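Local coordinates for protein inactive glucansucrase (Lactobacillus reuteri, PDB 5JBD) that is an inactive member of the glucansucrases, glycosyl hydrolase family 70 proteins built round a TIM barrel, and carries a bound calcium ion, at residues 31-36 and 70-74; 55-61 and 79-85; 348-353 and 364-368. All blocks are in the same frame, centred on the assembly; numbering follows the deposited sequence.

Interaction 1 (31-36 and 70-74)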
# COMPACT_ATOMS: atom_id res chain seq x y z
N PRO A 31 34.72 -37.60 -31.14
CA PRO A 31 33.56 -36.71 -31.00
C PRO A 31 32.20 -37.41 -31.17
O PRO A 31 32.08 -38.37 -31.94
CB PRO A 31 33.78 -35.64 -32.09
CG PRO A 31 35.18 -35.85 -32.59
CD PRO A 31 35.45 -37.31 -32.39
N GLY A 32 31.19 -36.95 -30.43
CA GLY A 32 29.86 -37.57 -30.47
C GLY A 32 28.86 -36.98 -29.47
O GLY A 32 29.11 -35.94 -28.86
N THR A 33 27.75 -37.70 -29.30
CA THR A 33 26.62 -37.29 -28.44
C THR A 33 26.96 -37.09 -26.97
O THR A 33 26.26 -36.36 -26.29
CB THR A 33 25.46 -38.30 -28.52
OG1 THR A 33 25.98 -39.63 -28.30
CG2 THR A 33 24.77 -38.24 -29.88
N TRP A 34 28.02 -37.73 -26.48
CA TRP A 34 28.50 -37.49 -25.11
C TRP A 34 28.81 -36.01 -24.82
O TRP A 34 28.79 -35.59 -23.66
CB TRP A 34 29.73 -38.35 -24.78
CG TRP A 34 30.95 -38.00 -25.55
CD1 TRP A 34 31.37 -38.55 -26.72
CD2 TRP A 34 31.92 -37.00 -25.20
NE1 TRP A 34 32.54 -37.96 -27.13
CE2 TRP A 34 32.90 -37.00 -26.22
CE3 TRP A 34 32.05 -36.09 -24.14
CZ2 TRP A 34 34.00 -36.14 -26.21
CZ3 TRP A 34 33.16 -35.22 -24.13
CH2 TRP A 34 34.12 -35.26 -25.16
N GLU A 35 29.10 -35.24 -25.87
CA GLU A 35 29.37 -33.80 -25.75
C GLU A 35 28.15 -32.97 -25.30
O GLU A 35 28.28 -31.81 -24.93
CB GLU A 35 29.97 -33.25 -27.06
CG GLU A 35 31.29 -33.92 -27.45
CD GLU A 35 31.94 -33.34 -28.70
OE1 GLU A 35 32.15 -32.11 -28.75
OE2 GLU A 35 32.28 -34.13 -29.60
N ASN A 36 26.96 -33.59 -25.29
CA ASN A 36 25.79 -33.01 -24.58
C ASN A 36 26.01 -32.83 -23.08
O ASN A 36 25.29 -32.05 -22.44
CB ASN A 36 24.56 -33.88 -24.78
CG ASN A 36 24.13 -34.00 -26.24
OD1 ASN A 36 24.63 -33.30 -27.11
ND2 ASN A 36 23.20 -34.90 -26.49
N THR A 70 29.52 -33.97 -37.42
CA THR A 70 30.59 -33.07 -37.00
C THR A 70 30.20 -32.30 -35.72
O THR A 70 29.13 -31.68 -35.67
CB THR A 70 30.91 -32.08 -38.14
OG1 THR A 70 31.22 -32.83 -39.33
CG2 THR A 70 32.08 -31.18 -37.78
N TRP A 71 31.06 -32.35 -34.71
CA TRP A 71 30.81 -31.76 -33.39
C TRP A 71 31.84 -30.68 -33.13
O TRP A 71 33.01 -30.88 -33.41
CB TRP A 71 30.90 -32.84 -32.29
CG TRP A 71 29.75 -33.78 -32.35
CD1 TRP A 71 29.62 -34.84 -33.20
CD2 TRP A 71 28.57 -33.75 -31.55
NE1 TRP A 71 28.42 -35.47 -32.98
CE2 TRP A 71 27.75 -34.82 -31.98
CE3 TRP A 71 28.11 -32.91 -30.52
CZ2 TRP A 71 26.51 -35.08 -31.41
CZ3 TRP A 71 26.88 -33.17 -29.96
CH2 TRP A 71 26.08 -34.25 -30.41
N TYR A 72 31.39 -29.54 -32.63
CA TYR A 72 32.28 -28.43 -32.27
C TYR A 72 32.20 -28.15 -30.78
O TYR A 72 31.10 -28.05 -30.22
CB TYR A 72 31.91 -27.19 -33.07
CG TYR A 72 32.12 -27.37 -34.56
CD1 TYR A 72 33.41 -27.41 -35.11
CD2 TYR A 72 31.05 -27.53 -35.42
CE1 TYR A 72 33.62 -27.57 -36.48
CE2 TYR A 72 31.24 -27.69 -36.79
CZ TYR A 72 32.53 -27.72 -37.32
OH TYR A 72 32.72 -27.88 -38.67
N LYS A 73 33.36 -28.02 -30.16
CA LYS A 73 33.44 -27.60 -28.77
C LYS A 73 32.85 -26.20 -28.58
O LYS A 73 33.01 -25.33 -29.43
CB LYS A 73 34.89 -27.63 -28.28
CG LYS A 73 35.43 -29.03 -28.04
CD LYS A 73 36.96 -29.09 -28.04
CE LYS A 73 37.49 -29.68 -29.34
NZ LYS A 73 38.98 -29.75 -29.35
N THR A 74 32.14 -26.01 -27.47
CA THR A 74 31.61 -24.71 -27.10
C THR A 74 32.73 -23.79 -26.61
O THR A 74 33.73 -24.27 -26.08
CB THR A 74 30.61 -24.82 -25.94
OG1 THR A 74 31.21 -25.51 -24.83
CG2 THR A 74 29.38 -25.57 -26.39
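Pro31 and Trp71 meet with their CA atoms 6.1 Å apart; beyond them 31-36 turns into a 3-10 segment at 33-36, while 70-74 passes into strand 72-73. The contact is built round the indole of Trp71, which lies against the backbone of Gly32. Gly32 CA stands 3.8 Å from the centroid of the five-membered ring of Trp71, 18° off its normal, a CH-pi contact, and Gly32 O rests 3.4 Å above the plane of the Trp71 ring, over its centre. That oxygen also accepts the amide of Glu35, the first of two backbone bonds in the 3-10 segment. Strand 72-73 is one arm of a two-stranded antiparallel hairpin with 63-64, so Trp71 joins the hairpin to the turn near the N-terminus of the model; Tyr138 of helix 126-147 touches both Trp71 and Thr33. Glu35 runs alongside the indole in the opposite direction, extended beyond CG (chi2 -176°), and brings OE2 within 3.3 Å of Trp71 CB. Glu35 OE2 also accepts from Gly32 N at 3.1 Å, on its anti side, a bond that helps hold the carboxylate beside the indole. At the ring edge, near its plane, Asn36 OD1 lies 3.6 Å from Trp71 CZ3.

Interaction 2 (55-61 and 79-85)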
# COMPACT_ATOMS: atom_id res chain seq x y z
N TYR A 55 14.19 -25.61 -14.97
CA TYR A 55 13.98 -26.00 -16.37
C TYR A 55 14.14 -24.85 -17.36
O TYR A 55 14.51 -25.09 -18.50
CB TYR A 55 12.62 -26.67 -16.59
CG TYR A 55 12.58 -28.08 -16.07
CD1 TYR A 55 13.28 -29.11 -16.72
CD2 TYR A 55 11.85 -28.40 -14.91
CE1 TYR A 55 13.26 -30.41 -16.23
CE2 TYR A 55 11.82 -29.70 -14.43
CZ TYR A 55 12.52 -30.69 -15.09
OH TYR A 55 12.50 -31.97 -14.60
N THR A 56 13.88 -23.62 -16.95
CA THR A 56 14.01 -22.46 -17.84
C THR A 56 15.41 -21.82 -17.82
O THR A 56 15.63 -20.83 -18.51
CB THR A 56 12.94 -21.38 -17.51
OG1 THR A 56 12.97 -21.06 -16.11
CG2 THR A 56 11.57 -21.91 -17.88
N ASP A 57 16.34 -22.38 -17.05
CA ASP A 57 17.72 -21.93 -17.04
C ASP A 57 18.53 -22.58 -18.16
O ASP A 57 18.04 -23.43 -18.90
CB ASP A 57 18.38 -22.17 -15.66
CG ASP A 57 18.18 -21.01 -14.69
OD1 ASP A 57 17.62 -19.95 -15.07
OD2 ASP A 57 18.55 -21.17 -13.51
N TRP A 58 19.78 -22.13 -18.28
CA TRP A 58 20.66 -22.53 -19.33
C TRP A 58 21.94 -23.15 -18.75
O TRP A 58 22.26 -22.98 -17.56
CB TRP A 58 21.00 -21.29 -20.16
CG TRP A 58 19.85 -20.70 -20.93
CD1 TRP A 58 18.61 -20.30 -20.44
CD2 TRP A 58 19.84 -20.37 -22.32
NE1 TRP A 58 17.84 -19.80 -21.45
CE2 TRP A 58 18.56 -19.82 -22.61
CE3 TRP A 58 20.77 -20.50 -23.34
CZ2 TRP A 58 18.22 -19.40 -23.87
CZ3 TRP A 58 20.43 -20.08 -24.61
CH2 TRP A 58 19.15 -19.54 -24.86
N TYR A 59 22.65 -23.88 -19.60
CA TYR A 59 23.96 -24.45 -19.27
C TYR A 59 24.88 -24.46 -20.48
O TYR A 59 24.45 -24.19 -21.61
CB TYR A 59 23.81 -25.86 -18.69
CG TYR A 59 23.71 -26.97 -19.72
CD1 TYR A 59 22.71 -26.98 -20.68
CD2 TYR A 59 24.64 -28.03 -19.74
CE1 TYR A 59 22.63 -28.00 -21.62
CE2 TYR A 59 24.54 -29.05 -20.66
CZ TYR A 59 23.53 -29.02 -21.61
OH TYR A 59 23.42 -30.03 -22.54
N ARG A 60 26.16 -24.75 -20.24
CA ARG A 60 27.15 -24.85 -21.31
C ARG A 60 27.45 -26.33 -21.54
O ARG A 60 28.11 -26.95 -20.70
CB ARG A 60 28.43 -24.11 -20.92
CG ARG A 60 29.51 -24.16 -21.99
CD ARG A 60 30.82 -23.57 -21.50
NE ARG A 60 31.92 -23.85 -22.41
CZ ARG A 60 33.19 -23.50 -22.19
NH1 ARG A 60 33.54 -22.86 -21.07
NH2 ARG A 60 34.12 -23.82 -23.09
N PRO A 61 26.96 -26.91 -22.65
CA PRO A 61 27.38 -28.28 -22.96
C PRO A 61 28.83 -28.30 -23.40
O PRO A 61 29.38 -27.24 -23.74
CB PRO A 61 26.48 -28.69 -24.13
CG PRO A 61 26.14 -27.40 -24.80
CD PRO A 61 26.07 -26.37 -23.71
N TRP A 79 26.05 -21.02 -24.53
CA TRP A 79 25.13 -21.65 -23.61
C TRP A 79 23.87 -22.08 -24.35
O TRP A 79 23.54 -21.54 -25.40
CB TRP A 79 24.81 -20.70 -22.45
CG TRP A 79 25.98 -20.49 -21.54
CD1 TRP A 79 27.23 -20.01 -21.88
CD2 TRP A 79 26.03 -20.75 -20.14
NE1 TRP A 79 28.04 -19.97 -20.78
CE2 TRP A 79 27.34 -20.42 -19.70
CE3 TRP A 79 25.12 -21.24 -19.21
CZ2 TRP A 79 27.73 -20.56 -18.37
CZ3 TRP A 79 25.51 -21.38 -17.90
CH2 TRP A 79 26.80 -21.03 -17.48
N ARG A 80 23.19 -23.08 -23.80
CA ARG A 80 21.96 -23.59 -24.37
C ARG A 80 20.91 -23.76 -23.27
O ARG A 80 21.25 -23.99 -22.11
CB ARG A 80 22.19 -24.94 -25.07
CG ARG A 80 23.14 -24.91 -26.26
CD ARG A 80 22.58 -24.12 -27.42
NE ARG A 80 23.46 -24.09 -28.59
CZ ARG A 80 24.41 -23.19 -28.84
NH1 ARG A 80 24.66 -22.18 -28.00
NH2 ARG A 80 25.13 -23.29 -29.94
N PRO A 81 19.62 -23.64 -23.64
CA PRO A 81 18.55 -23.84 -22.69
C PRO A 81 18.43 -25.30 -22.29
O PRO A 81 18.52 -26.21 -23.15
CB PRO A 81 17.31 -23.38 -23.45
CG PRO A 81 17.64 -23.65 -24.87
CD PRO A 81 19.10 -23.34 -24.99
N LEU A 82 18.25 -25.53 -20.99
CA LEU A 82 18.09 -26.89 -20.46
C LEU A 82 16.91 -27.63 -21.10
O LEU A 82 16.97 -28.86 -21.28
CB LEU A 82 17.98 -26.86 -18.93
CG LEU A 82 19.28 -26.60 -18.15
CD1 LEU A 82 19.02 -26.15 -16.72
CD2 LEU A 82 20.16 -27.84 -18.17
N LEU A 83 15.86 -26.90 -21.50
CA LEU A 83 14.67 -27.51 -22.12
C LEU A 83 14.87 -28.14 -23.49
O LEU A 83 13.96 -28.80 -23.99
CB LEU A 83 13.50 -26.51 -22.18
CG LEU A 83 12.73 -26.41 -20.87
CD1 LEU A 83 11.91 -25.12 -20.84
CD2 LEU A 83 11.86 -27.64 -20.62
N MET A 84 16.03 -27.92 -24.12
CA MET A 84 16.44 -28.71 -25.30
C MET A 84 16.86 -30.14 -24.95
O MET A 84 16.90 -31.00 -25.86
CB MET A 84 17.64 -28.05 -26.01
CG MET A 84 17.27 -26.90 -26.91
SD MET A 84 18.75 -26.04 -27.45
CE MET A 84 19.47 -27.22 -28.59
N TYR A 85 17.25 -30.37 -23.69
CA TYR A 85 17.84 -31.64 -23.23
C TYR A 85 17.08 -32.37 -22.12
O TYR A 85 17.16 -33.60 -22.05
CB TYR A 85 19.26 -31.38 -22.69
CG TYR A 85 20.23 -30.81 -23.70
CD1 TYR A 85 21.01 -31.64 -24.50
CD2 TYR A 85 20.38 -29.44 -23.83
CE1 TYR A 85 21.92 -31.10 -25.41
CE2 TYR A 85 21.28 -28.89 -24.74
CZ TYR A 85 22.05 -29.72 -25.53
OH TYR A 85 22.93 -29.19 -26.45
O HOH W 1 15.65 -23.89 -20.74
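Tyr59 with Arg80 and Trp58 with Pro81 form a short antiparallel strand pair, buried beside helices 126-147 and 151-162. Tyr59 N donates to Arg80 O at 2.9 Å, and Arg80 N returns the bond to Tyr59 O. Leu82 N then reaches Asp57 O at 3.0 Å with a nearly straight N-H (171°), in the carbonyl plane. A water shares Asp57 O, donating also to Tyr55 O and accepting from Leu83 N. Pro81 occupies the non-hydrogen-bonded pair, where its lack of an N-H costs nothing, and lays CD over the six-membered ring of Trp58, 3.7 Å from the centroid. Arg60 CB sits over the five-membered ring of Trp79 in a similar CH-pi contact. The edge of Tyr59 meets the face of Tyr85 in an offset T-shaped stack, planes at 89° and centroids 5.2 Å apart. With CG between the backbone N and the carbonyl carbon (chi1 85°), the Tyr59 ring reaches back over segment 79-85, and Tyr59 OH stands 3.1 Å above the Tyr85 ring plane, over its centre, while bonding to Asn36 O. Arg80 NE forms a salt bridge with Glu141. The whole is a two-stranded antiparallel ladder leading into a 3-10 turn at 82-84.

Interaction 3 (348-353 and 364-368)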
# COMPACT_ATOMS: atom_id res chain seq x y z
N THR A 348 -19.64 5.55 7.19
CA THR A 348 -20.87 6.25 7.55
C THR A 348 -21.13 7.45 6.62
O THR A 348 -22.24 7.61 6.11
CB THR A 348 -20.83 6.69 9.03
OG1 THR A 348 -20.83 5.52 9.86
CG2 THR A 348 -22.03 7.55 9.39
N LEU A 349 -20.11 8.27 6.42
CA LEU A 349 -20.22 9.38 5.49
C LEU A 349 -20.68 8.90 4.10
O LEU A 349 -21.60 9.47 3.53
CB LEU A 349 -18.90 10.13 5.37
CG LEU A 349 -18.50 10.98 6.58
CD1 LEU A 349 -17.03 11.37 6.50
CD2 LEU A 349 -19.36 12.23 6.71
N GLU A 350 -20.06 7.83 3.60
CA GLU A 350 -20.42 7.30 2.27
C GLU A 350 -21.82 6.65 2.24
O GLU A 350 -22.57 6.86 1.27
CB GLU A 350 -19.35 6.33 1.74
CG GLU A 350 -18.00 7.02 1.50
CD GLU A 350 -17.26 6.57 0.24
OE1 GLU A 350 -17.35 5.38 -0.13
OE2 GLU A 350 -16.56 7.42 -0.37
N ASN A 351 -22.17 5.90 3.29
CA ASN A 351 -23.46 5.22 3.31
C ASN A 351 -24.61 6.21 3.53
O ASN A 351 -25.71 5.97 3.06
CB ASN A 351 -23.55 4.11 4.38
CG ASN A 351 -22.56 2.95 4.17
OD1 ASN A 351 -22.29 2.13 5.08
ND2 ASN A 351 -22.05 2.87 2.99
N VAL A 352 -24.36 7.32 4.24
CA VAL A 352 -25.42 8.29 4.56
C VAL A 352 -25.56 9.37 3.50
O VAL A 352 -26.68 9.71 3.10
CB VAL A 352 -25.19 8.96 5.94
CG1 VAL A 352 -26.16 10.10 6.21
CG2 VAL A 352 -25.29 7.93 7.05
N LEU A 353 -24.43 9.91 3.05
CA LEU A 353 -24.40 11.05 2.14
C LEU A 353 -23.99 10.74 0.70
O LEU A 353 -24.41 11.44 -0.22
CB LEU A 353 -23.45 12.12 2.70
CG LEU A 353 -23.82 12.73 4.06
CD1 LEU A 353 -22.70 13.59 4.61
CD2 LEU A 353 -25.10 13.53 3.95
N ASN A 364 -27.12 8.41 11.62
CA ASN A 364 -25.89 7.60 11.68
C ASN A 364 -24.62 8.45 11.81
O ASN A 364 -23.65 7.99 12.38
CB ASN A 364 -25.77 6.67 10.47
CG ASN A 364 -26.75 5.50 10.52
OD1 ASN A 364 -27.74 5.53 11.24
ND2 ASN A 364 -26.48 4.48 9.72
N LEU A 365 -24.62 9.68 11.30
CA LEU A 365 -23.48 10.60 11.49
C LEU A 365 -23.19 10.92 12.97
O LEU A 365 -22.06 11.28 13.33
CB LEU A 365 -23.70 11.90 10.72
CG LEU A 365 -23.82 11.79 9.20
CD1 LEU A 365 -24.45 13.02 8.58
CD2 LEU A 365 -22.46 11.51 8.58
N ILE A 366 -24.20 10.79 13.82
CA ILE A 366 -24.09 11.07 15.23
C ILE A 366 -23.44 9.90 15.95
O ILE A 366 -22.55 10.09 16.79
CB ILE A 366 -25.48 11.35 15.87
CG1 ILE A 366 -26.17 12.53 15.17
CG2 ILE A 366 -25.33 11.66 17.36
CD1 ILE A 366 -27.63 12.73 15.53
N THR A 367 -23.87 8.68 15.62
CA THR A 367 -23.54 7.49 16.40
C THR A 367 -22.50 6.53 15.80
O THR A 367 -21.84 5.81 16.54
CB THR A 367 -24.81 6.66 16.62
OG1 THR A 367 -25.38 6.33 15.35
CG2 THR A 367 -25.85 7.45 17.41
N ASN A 368 -22.36 6.50 14.47
CA ASN A 368 -21.61 5.42 13.80
C ASN A 368 -20.19 5.86 13.44
O ASN A 368 -19.82 6.04 12.27
CB ASN A 368 -22.42 4.86 12.62
CG ASN A 368 -23.72 4.19 13.07
OD1 ASN A 368 -24.05 4.15 14.26
ND2 ASN A 368 -24.47 3.66 12.12
O HOH W 2 -22.80 3.90 9.64
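Leu365 pushes its side chain as a knob into the hole formed by Thr348, Leu349, Val352 and Leu353. Its two methyl branches divide the work: Leu365 CD2 lies 3.7 Å from Leu349 CD2, the two side chains crossing at about a right angle, whereas Leu365 CD1 meets Val352 CG1 at 4.1 Å. The other branch of Val352, CG2, packs on Asn364 CB at 3.7 Å. Thr348 uses both of its branches. Thr348 CG2, anti to the backbone N, is directed at the carbonyl of Asn364, 3.4 Å from Asn364 O, while Thr348 OG1 comes within 2.7 Å of Asn368 O and also has Gly344 O of its own helix as a hydrogen-bond partner. A water donates to Thr348 OG1 at 2.6 Å and accepts from Asn368 ND2 at 3.0 Å, so it spans the two side chains. Helix 343-354, which carries the hole, follows strand 340-341 of the parallel TIM barrel, and the knob comes from the short helix 364-367 after it. Leu365 is also touched by Met503 and Leu511, on neighbouring strands of an antiparallel sheet; Leu349 touches Ile452 of helix 446-455. Asn368 is positioned from its own side: its N donates to Asn364 O, and Thr367 OG1 donates to its OD1 from above the amide plane, 61° out of it. This bond is consistent with the amide orientation that offers ND2 to the water.

Interactions 1 and 2 are neighbours, with centres 15 Å apart, and their segments alternate along the chain. They touch directly: the bond between Tyr59 and Asn36 joins the two contacts, and Thr74 OG1 approaches Pro61 O at 2.7 Å, a second probable hydrogen bond. Interaction 3 stands apart on the opposite side of the chain's centre, about 62 Å from interaction 2 and 77 Å from interaction 1, centre to centre; even the nearest atoms of 2 and 3 are about 43 Å apart. None of the three supplies a residue to the calcium site of Glu237, Asp243, Asn287 and Asn751. The side chain of Trp58 lies about 4 Å from a triethylene glycol, probably a crystallisation additive.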